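Local structure of ubiquitin-activating enzyme E1-like (Saccharomyces cerevisiae, 3ONH) at residues Leu28-Tyr33 with Leu106-Val111; Gln37-Leu41 with Leu50-Asp54; Asn70-Phe76 with Ala88-Asp94. The protein acts with AOS1 as the E1 enzyme for ATP-dependent activation of SMT3 (SUMO), this chain being the ubiquitin-fold domain of its Uba2 subunit. One frame throughout, in Å; residues are numbered along the deposited sequence.

The three contacts illustrate how one helix and a mixed beta sheet close into the compact ubiquitin-fold domain of Uba2. Along the chain, interactions 2 and 3 follow one another, and both are nested inside the long loop closed by interaction 1. Interaction 2 pairs strands 39-43 and 48-52, and interaction 3 pairs strands 73-78 and 84-95; strands 39-43 and 73-78 are sheet neighbours, so the two hairpins form one surface, their centres about 15 Å apart. Interaction 1, centred about 12 Å from interaction 3 and 16 Å from interaction 2, lays the late segment 106-111 against helix 22-33. Ile-29, Leu-41, Phe-76 and Leu-91 bring all three contacts into a common core.

Interaction 1. Residues Leu28-Tyr33 with Leu106-Val111; sequences LIREKY and LPDVEV
The phenol of Tyr-33 overlaps the chain at Leu-106 and Pro-107, bringing its OH within 3.3 Å of Pro-107 CG. With CG anti to the carbonyl carbon (chi1 -52°), the ring reaches toward 106-111 while still packed by Lys-32 over one face and Ile-29 CG2 at its edge, and its hydroxyl donates to the main chain. The Tyr-33 OH to Pro-107 O bond is short, 2.6 Å, and arrives in the carbonyl plane on a lone pair, while the carbonyl oxygen lies at the edge of the ring. Val-111 crosses the ring at about a right angle, its CG2 3.9 Å from Tyr-33 CD1. In the ubiquitin fold a helix lies across a beta sheet, and here Tyr-33 and Ile-29 also pack on Leu-91 of strand 84-95, beneath helix 22-33. Leu-106 extends this apolar layer: its CD1 meets Leu-28 CD2 tip to tip at 3.6 Å, and the side chain crosses that of Ile-29 at about a right angle, CD1 3.9 Å from Ile-29 CG1. Lys-32 works at the exposed margin. Its first torsion (chi1 169°, CG anti to the backbone N) lays CG over the centre of the Tyr-33 ring, 3.6 Å above the plane; a bend at chi2 then turns the rest of the chain toward Asp-108. Lys-32 NZ forms a salt bridge with Asp-108 OD1 at 3.1 Å, approaching from above the carboxylate plane.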
loop_
_atom_site.group_PDB
_atom_site.type_symbol
_atom_site.label_atom_id
_atom_site.label_comp_id
_atom_site.label_asym_id
_atom_site.label_seq_id
_atom_site.Cartn_x
_atom_site.Cartn_y
_atom_site.Cartn_z
ATOM N N LEU A 28 -6.885 3.927 1.998
ATOM C CA LEU A 28 -6.979 2.846 2.976
ATOM C C LEU A 28 -5.715 2.729 3.812
ATOM O O LEU A 28 -5.763 2.664 5.036
ATOM C CB LEU A 28 -7.195 1.528 2.240
ATOM C CG LEU A 28 -8.038 0.426 2.882
ATOM C CD1 LEU A 28 -7.782 -0.882 2.159
ATOM C CD2 LEU A 28 -7.738 0.281 4.359
ATOM N N ILE A 29 -4.573 2.672 3.143
ATOM C CA ILE A 29 -3.315 2.482 3.847
ATOM C C ILE A 29 -2.931 3.735 4.623
ATOM O O ILE A 29 -2.470 3.666 5.761
ATOM C CB ILE A 29 -2.202 2.086 2.876
ATOM C CG1 ILE A 29 -2.565 0.763 2.195
ATOM C CG2 ILE A 29 -0.883 1.975 3.612
ATOM C CD1 ILE A 29 -1.619 0.355 1.102
ATOM N N ARG A 30 -3.135 4.890 4.008
ATOM C CA ARG A 30 -2.824 6.147 4.665
ATOM C C ARG A 30 -3.604 6.301 5.965
ATOM O O ARG A 30 -3.031 6.597 7.004
ATOM C CB ARG A 30 -3.115 7.329 3.745
ATOM C CG ARG A 30 -2.805 8.679 4.368
ATOM C CD ARG A 30 -3.488 9.803 3.611
ATOM N NE ARG A 30 -2.857 10.082 2.325
ATOM C CZ ARG A 30 -3.493 10.060 1.156
ATOM N NH1 ARG A 30 -4.784 9.756 1.102
ATOM N NH2 ARG A 30 -2.832 10.336 0.037
ATOM N N GLU A 31 -4.916 6.108 5.912
ATOM C CA GLU A 31 -5.739 6.315 7.104
ATOM C C GLU A 31 -5.483 5.256 8.178
ATOM O O GLU A 31 -5.406 5.571 9.363
ATOM C CB GLU A 31 -7.221 6.361 6.737
ATOM C CG GLU A 31 -7.563 7.411 5.682
ATOM C CD GLU A 31 -7.991 8.747 6.283
ATOM O OE1 GLU A 31 -8.242 9.699 5.507
ATOM O OE2 GLU A 31 -8.086 8.845 7.530
ATOM N N LYS A 32 -5.342 4.006 7.758
ATOM C CA LYS A 32 -5.137 2.902 8.689
ATOM C C LYS A 32 -3.891 3.083 9.553
ATOM O O LYS A 32 -3.931 2.815 10.755
ATOM C CB LYS A 32 -5.098 1.564 7.939
ATOM C CG LYS A 32 -4.625 0.372 8.759
ATOM C CD LYS A 32 -5.712 -0.191 9.655
ATOM C CE LYS A 32 -5.253 -1.482 10.330
ATOM N NZ LYS A 32 -6.309 -2.092 11.174
ATOM N N TYR A 33 -2.794 3.550 8.956
ATOM C CA TYR A 33 -1.532 3.666 9.691
ATOM C C TYR A 33 -1.109 5.107 9.983
ATOM O O TYR A 33 -0.013 5.343 10.478
ATOM C CB TYR A 33 -0.402 2.917 8.973
ATOM C CG TYR A 33 -0.741 1.488 8.645
ATOM C CD1 TYR A 33 -0.774 0.516 9.634
ATOM C CD2 TYR A 33 -1.036 1.108 7.344
ATOM C CE1 TYR A 33 -1.098 -0.794 9.332
ATOM C CE2 TYR A 33 -1.349 -0.198 7.036
ATOM C CZ TYR A 33 -1.380 -1.142 8.031
ATOM O OH TYR A 33 -1.702 -2.439 7.721
ATOM N N LEU A 106 -6.094 -5.453 5.988
ATOM C CA LEU A 106 -4.792 -4.876 6.290
ATOM C C LEU A 106 -4.301 -5.317 7.663
ATOM O O LEU A 106 -5.068 -5.392 8.615
ATOM C CB LEU A 106 -4.826 -3.345 6.222
ATOM C CG LEU A 106 -5.045 -2.679 4.859
ATOM C CD1 LEU A 106 -4.555 -1.242 4.875
ATOM C CD2 LEU A 106 -4.340 -3.437 3.772
ATOM N N PRO A 107 -3.001 -5.597 7.772
ATOM C CA PRO A 107 -2.432 -6.054 9.040
ATOM C C PRO A 107 -2.451 -4.981 10.129
ATOM O O PRO A 107 -2.207 -3.798 9.862
ATOM C CB PRO A 107 -0.988 -6.388 8.664
ATOM C CG PRO A 107 -0.705 -5.534 7.474
ATOM C CD PRO A 107 -1.992 -5.541 6.702
ATOM N N ASP A 108 -2.731 -5.397 11.355
ATOM C CA ASP A 108 -2.591 -4.496 12.489
ATOM C C ASP A 108 -1.136 -4.437 12.925
ATOM O O ASP A 108 -0.651 -5.311 13.641
ATOM C CB ASP A 108 -3.524 -4.890 13.629
ATOM C CG ASP A 108 -4.954 -4.445 13.372
ATOM O OD1 ASP A 108 -5.315 -3.337 13.822
ATOM O OD2 ASP A 108 -5.706 -5.183 12.699
ATOM N N VAL A 109 -0.447 -3.402 12.447
ATOM C CA VAL A 109 0.978 -3.205 12.685
ATOM C C VAL A 109 1.208 -1.879 13.405
ATOM O O VAL A 109 0.430 -0.938 13.255
ATOM C CB VAL A 109 1.760 -3.161 11.355
ATOM C CG1 VAL A 109 3.229 -2.862 11.609
ATOM C CG2 VAL A 109 1.594 -4.454 10.591
ATOM N N GLU A 110 2.281 -1.811 14.184
ATOM C CA GLU A 110 2.649 -0.582 14.876
ATOM C C GLU A 110 3.583 0.241 14.005
ATOM O O GLU A 110 4.704 -0.185 13.725
ATOM C CB GLU A 110 3.343 -0.908 16.196
ATOM C CG GLU A 110 3.375 0.242 17.180
ATOM C CD GLU A 110 3.750 -0.213 18.581
ATOM O OE1 GLU A 110 4.946 -0.506 18.811
ATOM O OE2 GLU A 110 2.847 -0.288 19.447
ATOM N N VAL A 111 3.109 1.409 13.571
ATOM C CA VAL A 111 3.892 2.294 12.718
ATOM C C VAL A 111 4.106 3.610 13.422
ATOM O O VAL A 111 3.221 4.457 13.453
ATOM C CB VAL A 111 3.209 2.564 11.371
ATOM C CG1 VAL A 111 4.103 3.413 10.507
ATOM C CG2 VAL A 111 2.891 1.260 10.670
#

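Interaction 2. Residues Gln37-Leu41 with Leu50-Asp54; sequences QDISL and LFDYD
Leu-41 and Phe-51 send their side chains to the same face of the hairpin, CB to CB at 4.1 Å, and both pack on Val-26 of helix 22-33. On that face Ile-39 CG2 approaches the Phe-51 ring obliquely. Leu-50 lies across Leu-41 at a slant, its CB 4.1 Å from Leu-41 CD2. Leu-50 and Phe-51 both face Leu-41, a classic beta bulge. Leu-50 N donates to Leu-41 O at 2.9 Å, Phe-51 N adds a weak bond to the same oxygen, and the return bond from Leu-41 N to Phe-51 O is short (2.7 Å) and nearly straight. Toward the hairpin's open end Asp-38 and Tyr-53 meet with carboxylate and ring planes 30° apart, Asp-38 OD1 3.5 Å from Tyr-53 CB. The Tyr-53 ring presents its edge to Ile-39 O, 3.9 Å from CD2. The clear hydrogen bonds between the segments are backbone bonds at Leu-41. Because Leu-41 O accepts from two successive N-H groups, one of them weakly, the extra residue of the bulge is accommodated by a single carbonyl, while the Leu-41 and Phe-51 side chains still reach the apolar layer under the helix.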
loop_
_atom_site.group_PDB
_atom_site.type_symbol
_atom_site.label_atom_id
_atom_site.label_comp_id
_atom_site.label_asym_id
_atom_site.label_seq_id
_atom_site.Cartn_x
_atom_site.Cartn_y
_atom_site.Cartn_z
ATOM N N GLN A 37 -0.892 13.371 3.976
ATOM C CA GLN A 37 -1.500 13.392 2.653
ATOM C C GLN A 37 -0.505 13.051 1.554
ATOM O O GLN A 37 -0.787 12.237 0.685
ATOM C CB GLN A 37 -2.150 14.741 2.389
ATOM C CG GLN A 37 -3.116 15.117 3.475
ATOM C CD GLN A 37 -3.938 13.930 3.959
ATOM O OE1 GLN A 37 -5.045 13.685 3.475
ATOM N NE2 GLN A 37 -3.400 13.188 4.921
ATOM N N ASP A 38 0.662 13.677 1.598
ATOM C CA ASP A 38 1.693 13.414 0.609
ATOM C C ASP A 38 2.405 12.112 0.916
ATOM O O ASP A 38 3.099 12.000 1.923
ATOM C CB ASP A 38 2.709 14.544 0.570
ATOM C CG ASP A 38 2.118 15.850 0.097
ATOM O OD1 ASP A 38 1.017 15.825 -0.486
ATOM O OD2 ASP A 38 2.763 16.904 0.306
ATOM N N ILE A 39 2.258 11.148 0.018
ATOM C CA ILE A 39 2.743 9.800 0.243
ATOM C C ILE A 39 3.433 9.245 -1.000
ATOM O O ILE A 39 3.334 9.816 -2.090
ATOM C CB ILE A 39 1.570 8.884 0.638
ATOM C CG1 ILE A 39 1.836 8.257 1.995
ATOM C CG2 ILE A 39 1.250 7.862 -0.456
ATOM C CD1 ILE A 39 1.956 9.274 3.084
ATOM N N SER A 40 4.144 8.137 -0.821
ATOM C CA SER A 40 4.753 7.417 -1.934
ATOM C C SER A 40 4.388 5.944 -1.845
ATOM O O SER A 40 4.508 5.340 -0.786
ATOM C CB SER A 40 6.277 7.560 -1.898
ATOM O OG SER A 40 6.798 7.716 -3.204
ATOM N N LEU A 41 3.942 5.376 -2.962
ATOM C CA LEU A 41 3.635 3.950 -3.051
ATOM C C LEU A 41 4.450 3.324 -4.174
ATOM O O LEU A 41 4.259 3.631 -5.348
ATOM C CB LEU A 41 2.143 3.723 -3.286
ATOM C CG LEU A 41 1.610 2.305 -3.044
ATOM C CD1 LEU A 41 0.101 2.319 -2.894
ATOM C CD2 LEU A 41 2.017 1.350 -4.154
ATOM N N LEU A 50 4.546 3.642 -8.232
ATOM C CA LEU A 50 3.192 3.444 -8.708
ATOM C C LEU A 50 2.304 4.645 -8.417
ATOM O O LEU A 50 1.313 4.882 -9.107
ATOM C CB LEU A 50 2.622 2.175 -8.083
ATOM C CG LEU A 50 3.315 0.914 -8.599
ATOM C CD1 LEU A 50 2.656 -0.333 -8.035
ATOM C CD2 LEU A 50 3.269 0.906 -10.104
ATOM N N PHE A 51 2.688 5.425 -7.411
ATOM C CA PHE A 51 1.866 6.543 -6.981
ATOM C C PHE A 51 2.620 7.422 -6.020
ATOM O O PHE A 51 3.284 6.935 -5.112
ATOM C CB PHE A 51 0.598 6.011 -6.308
ATOM C CG PHE A 51 -0.344 7.084 -5.853
ATOM C CD1 PHE A 51 -1.514 7.339 -6.552
ATOM C CD2 PHE A 51 -0.065 7.833 -4.724
ATOM C CE1 PHE A 51 -2.389 8.325 -6.129
ATOM C CE2 PHE A 51 -0.931 8.822 -4.300
ATOM C CZ PHE A 51 -2.095 9.067 -5.002
ATOM N N ASP A 52 2.549 8.728 -6.238
ATOM C CA ASP A 52 2.956 9.671 -5.203
ATOM C C ASP A 52 2.168 10.971 -5.335
ATOM O O ASP A 52 1.241 11.060 -6.136
ATOM C CB ASP A 52 4.478 9.880 -5.155
ATOM C CG ASP A 52 5.001 10.736 -6.291
ATOM O OD1 ASP A 52 6.193 11.101 -6.252
ATOM O OD2 ASP A 52 4.234 11.052 -7.217
ATOM N N TYR A 53 2.525 11.964 -4.540
ATOM C CA TYR A 53 1.763 13.199 -4.457
ATOM C C TYR A 53 1.948 14.065 -5.695
ATOM O O TYR A 53 1.648 15.257 -5.678
ATOM C CB TYR A 53 2.245 13.982 -3.255
ATOM C CG TYR A 53 3.715 14.279 -3.345
ATOM C CD1 TYR A 53 4.168 15.526 -3.758
ATOM C CD2 TYR A 53 4.655 13.305 -3.046
ATOM C CE1 TYR A 53 5.516 15.798 -3.847
ATOM C CE2 TYR A 53 6.008 13.567 -3.135
ATOM C CZ TYR A 53 6.432 14.815 -3.537
ATOM O OH TYR A 53 7.780 15.078 -3.627
ATOM N N ASP A 54 2.442 13.462 -6.766
ATOM C CA ASP A 54 2.831 14.211 -7.945
ATOM C C ASP A 54 2.600 13.324 -9.164
ATOM O O ASP A 54 2.642 13.776 -10.310
ATOM C CB ASP A 54 4.304 14.579 -7.827
ATOM C CG ASP A 54 4.632 15.893 -8.489
ATOM O OD1 ASP A 54 5.619 16.530 -8.063
ATOM O OD2 ASP A 54 3.909 16.286 -9.430
#

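Interaction 3. Residues Asn70-Phe76 with Ala88-Asp94; sequences NGSIILF and AIELFLD
Ala-88 opens the pairing, its CB 4.1 Å from Leu-75 CD1. Ile-89 follows as a hydrogen-bonded partner of Phe-76, with backbone bonds in both directions. Ile-89 CG2 sits between the backbone N and the carbonyl carbon, which sets it 3.8 Å from Phe-76 CB while the rest of the chain leads off toward Tyr-33 and the helix. Glu-90, in the non-hydrogen-bonded pair with Leu-75, turns to the other face. Its methylene CG rests 3.5 Å from Leu-75 CD1, and the chain, extended beyond CG, brings OE1 to 3.3 Å from Ile-73 CG2; that oxygen's charge is met by a salt bridge to Arg-7. Leu-91 returns to the Ile-74 and Phe-76 face and exchanges backbone bonds with Ile-74, 2.8 Å from Leu-91 N to Ile-74 O. Phe-92, with CG anti to its nitrogen (chi1 -175°), swings over toward Gly-71, just before strand 73-78. Ile-73 CG1 approaches its CD1 obliquely, whereas Gly-71 C lies over one face of the ring, with CA nearest, 3.5 Å from Phe-92 CZ. At the positive phi of Gly-71 (93°) a beta carbon would be jammed against the carbonyl O of Asn-70, which accounts for the glycine. Leu-93 is bonded through both its N-H and its C=O: its N donates to Ser-72 O, and its O accepts a bond from Gly-71 N at 2.8 Å that is almost perfectly straight (178°). Its CD1 packs on Ser-72 CB. Asp-94 lies beside Asn-70, whose OD1 is taken by Val-95 N. This antiparallel hairpin, its Gly-71/Ser-72 end consistent with a G1 bulge opposite Leu-93, and with strand 84-95 also running parallel to strand 6-12, forms the middle of the mixed sheet of the ubiquitin-fold domain.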
loop_
_atom_site.group_PDB
_atom_site.type_symbol
_atom_site.label_atom_id
_atom_site.label_comp_id
_atom_site.label_asym_id
_atom_site.label_seq_id
_atom_site.Cartn_x
_atom_site.Cartn_y
_atom_site.Cartn_z
ATOM N N ASN A 70 -0.212 -11.657 -6.225
ATOM C CA ASN A 70 0.254 -12.452 -5.100
ATOM C C ASN A 70 1.766 -12.389 -4.971
ATOM O O ASN A 70 2.482 -12.651 -5.930
ATOM C CB ASN A 70 -0.189 -13.898 -5.263
ATOM C CG ASN A 70 0.206 -14.751 -4.096
ATOM O OD1 ASN A 70 -0.268 -14.549 -2.984
ATOM N ND2 ASN A 70 1.084 -15.715 -4.338
ATOM N N GLY A 71 2.253 -12.011 -3.794
ATOM C CA GLY A 71 3.680 -12.014 -3.542
ATOM C C GLY A 71 4.339 -10.683 -3.819
ATOM O O GLY A 71 5.521 -10.499 -3.542
ATOM N N SER A 72 3.578 -9.751 -4.384
ATOM C CA SER A 72 4.080 -8.402 -4.584
ATOM C C SER A 72 4.326 -7.787 -3.227
ATOM O O SER A 72 3.603 -8.056 -2.274
ATOM C CB SER A 72 3.081 -7.538 -5.354
ATOM O OG SER A 72 3.040 -7.884 -6.722
ATOM N N ILE A 73 5.360 -6.964 -3.143
ATOM C CA ILE A 73 5.647 -6.228 -1.932
ATOM C C ILE A 73 5.539 -4.738 -2.231
ATOM O O ILE A 73 6.174 -4.229 -3.156
ATOM C CB ILE A 73 7.034 -6.584 -1.392
ATOM C CG1 ILE A 73 7.006 -7.994 -0.803
ATOM C CG2 ILE A 73 7.472 -5.578 -0.344
ATOM C CD1 ILE A 73 8.229 -8.353 0.005
ATOM N N ILE A 74 4.708 -4.047 -1.461
ATOM C CA ILE A 74 4.511 -2.619 -1.647
ATOM C C ILE A 74 5.202 -1.853 -0.537
ATOM O O ILE A 74 5.118 -2.234 0.624
ATOM C CB ILE A 74 3.015 -2.264 -1.646
ATOM C CG1 ILE A 74 2.323 -2.947 -2.817
ATOM C CG2 ILE A 74 2.828 -0.770 -1.735
ATOM C CD1 ILE A 74 3.070 -2.803 -4.102
ATOM N N LEU A 75 5.904 -0.782 -0.898
ATOM C CA LEU A 75 6.529 0.089 0.085
ATOM C C LEU A 75 5.790 1.421 0.135
ATOM O O LEU A 75 5.714 2.135 -0.858
ATOM C CB LEU A 75 8.003 0.322 -0.244
ATOM C CG LEU A 75 8.734 1.254 0.714
ATOM C CD1 LEU A 75 8.971 0.571 2.052
ATOM C CD2 LEU A 75 10.043 1.699 0.111
ATOM N N PHE A 76 5.256 1.754 1.301
ATOM C CA PHE A 76 4.396 2.915 1.444
ATOM C C PHE A 76 5.082 3.914 2.356
ATOM O O PHE A 76 5.297 3.626 3.533
ATOM C CB PHE A 76 3.070 2.474 2.055
ATOM C CG PHE A 76 1.955 3.452 1.860
ATOM C CD1 PHE A 76 1.057 3.299 0.816
ATOM C CD2 PHE A 76 1.790 4.512 2.729
ATOM C CE1 PHE A 76 0.017 4.193 0.636
ATOM C CE2 PHE A 76 0.754 5.408 2.555
ATOM C CZ PHE A 76 -0.132 5.252 1.506
ATOM N N ALA A 88 8.095 4.082 7.321
ATOM C CA ALA A 88 7.627 3.410 6.114
ATOM C C ALA A 88 7.203 1.990 6.436
ATOM O O ALA A 88 7.654 1.412 7.418
ATOM C CB ALA A 88 8.715 3.412 5.040
ATOM N N ILE A 89 6.330 1.425 5.610
ATOM C CA ILE A 89 5.885 0.066 5.832
ATOM C C ILE A 89 5.959 -0.730 4.534
ATOM O O ILE A 89 5.626 -0.223 3.469
ATOM C CB ILE A 89 4.465 0.049 6.410
ATOM C CG1 ILE A 89 4.031 -1.382 6.730
ATOM C CG2 ILE A 89 3.486 0.700 5.446
ATOM C CD1 ILE A 89 2.680 -1.477 7.408
ATOM N N GLU A 90 6.432 -1.968 4.632
ATOM C CA GLU A 90 6.459 -2.875 3.498
ATOM C C GLU A 90 5.343 -3.871 3.673
ATOM O O GLU A 90 5.344 -4.649 4.625
ATOM C CB GLU A 90 7.789 -3.619 3.409
ATOM C CG GLU A 90 8.909 -2.825 2.755
ATOM C CD GLU A 90 9.996 -3.719 2.167
ATOM O OE1 GLU A 90 9.722 -4.916 1.947
ATOM O OE2 GLU A 90 11.120 -3.230 1.923
ATOM N N LEU A 91 4.387 -3.837 2.757
ATOM C CA LEU A 91 3.234 -4.721 2.821
ATOM C C LEU A 91 3.282 -5.807 1.748
ATOM O O LEU A 91 3.342 -5.522 0.549
ATOM C CB LEU A 91 1.933 -3.917 2.716
ATOM C CG LEU A 91 1.651 -2.961 3.877
ATOM C CD1 LEU A 91 0.602 -1.957 3.503
ATOM C CD2 LEU A 91 1.230 -3.736 5.101
ATOM N N PHE A 92 3.247 -7.053 2.205
ATOM C CA PHE A 92 3.224 -8.218 1.341
ATOM C C PHE A 92 1.782 -8.512 0.943
ATOM O O PHE A 92 0.920 -8.629 1.805
ATOM C CB PHE A 92 3.808 -9.414 2.102
ATOM C CG PHE A 92 3.939 -10.664 1.275
ATOM C CD1 PHE A 92 5.155 -11.001 0.701
ATOM C CD2 PHE A 92 2.858 -11.512 1.085
ATOM C CE1 PHE A 92 5.286 -12.150 -0.058
ATOM C CE2 PHE A 92 2.984 -12.663 0.319
ATOM C CZ PHE A 92 4.203 -12.979 -0.247
ATOM N N LEU A 93 1.523 -8.627 -0.355
ATOM C CA LEU A 93 0.188 -8.952 -0.842
ATOM C C LEU A 93 -0.027 -10.457 -0.890
ATOM O O LEU A 93 0.547 -11.159 -1.728
ATOM C CB LEU A 93 -0.064 -8.359 -2.235
ATOM C CG LEU A 93 0.155 -6.860 -2.417
ATOM C CD1 LEU A 93 -0.352 -6.407 -3.780
ATOM C CD2 LEU A 93 -0.557 -6.101 -1.314
ATOM N N ASP A 94 -0.866 -10.940 0.016
ATOM C CA ASP A 94 -1.215 -12.361 0.102
ATOM C C ASP A 94 -2.579 -12.628 -0.531
ATOM O O ASP A 94 -3.613 -12.563 0.135
ATOM C CB ASP A 94 -1.199 -12.806 1.568
ATOM C CG ASP A 94 -1.706 -14.223 1.765
ATOM O OD1 ASP A 94 -1.864 -14.956 0.767
ATOM O OD2 ASP A 94 -1.940 -14.609 2.932
#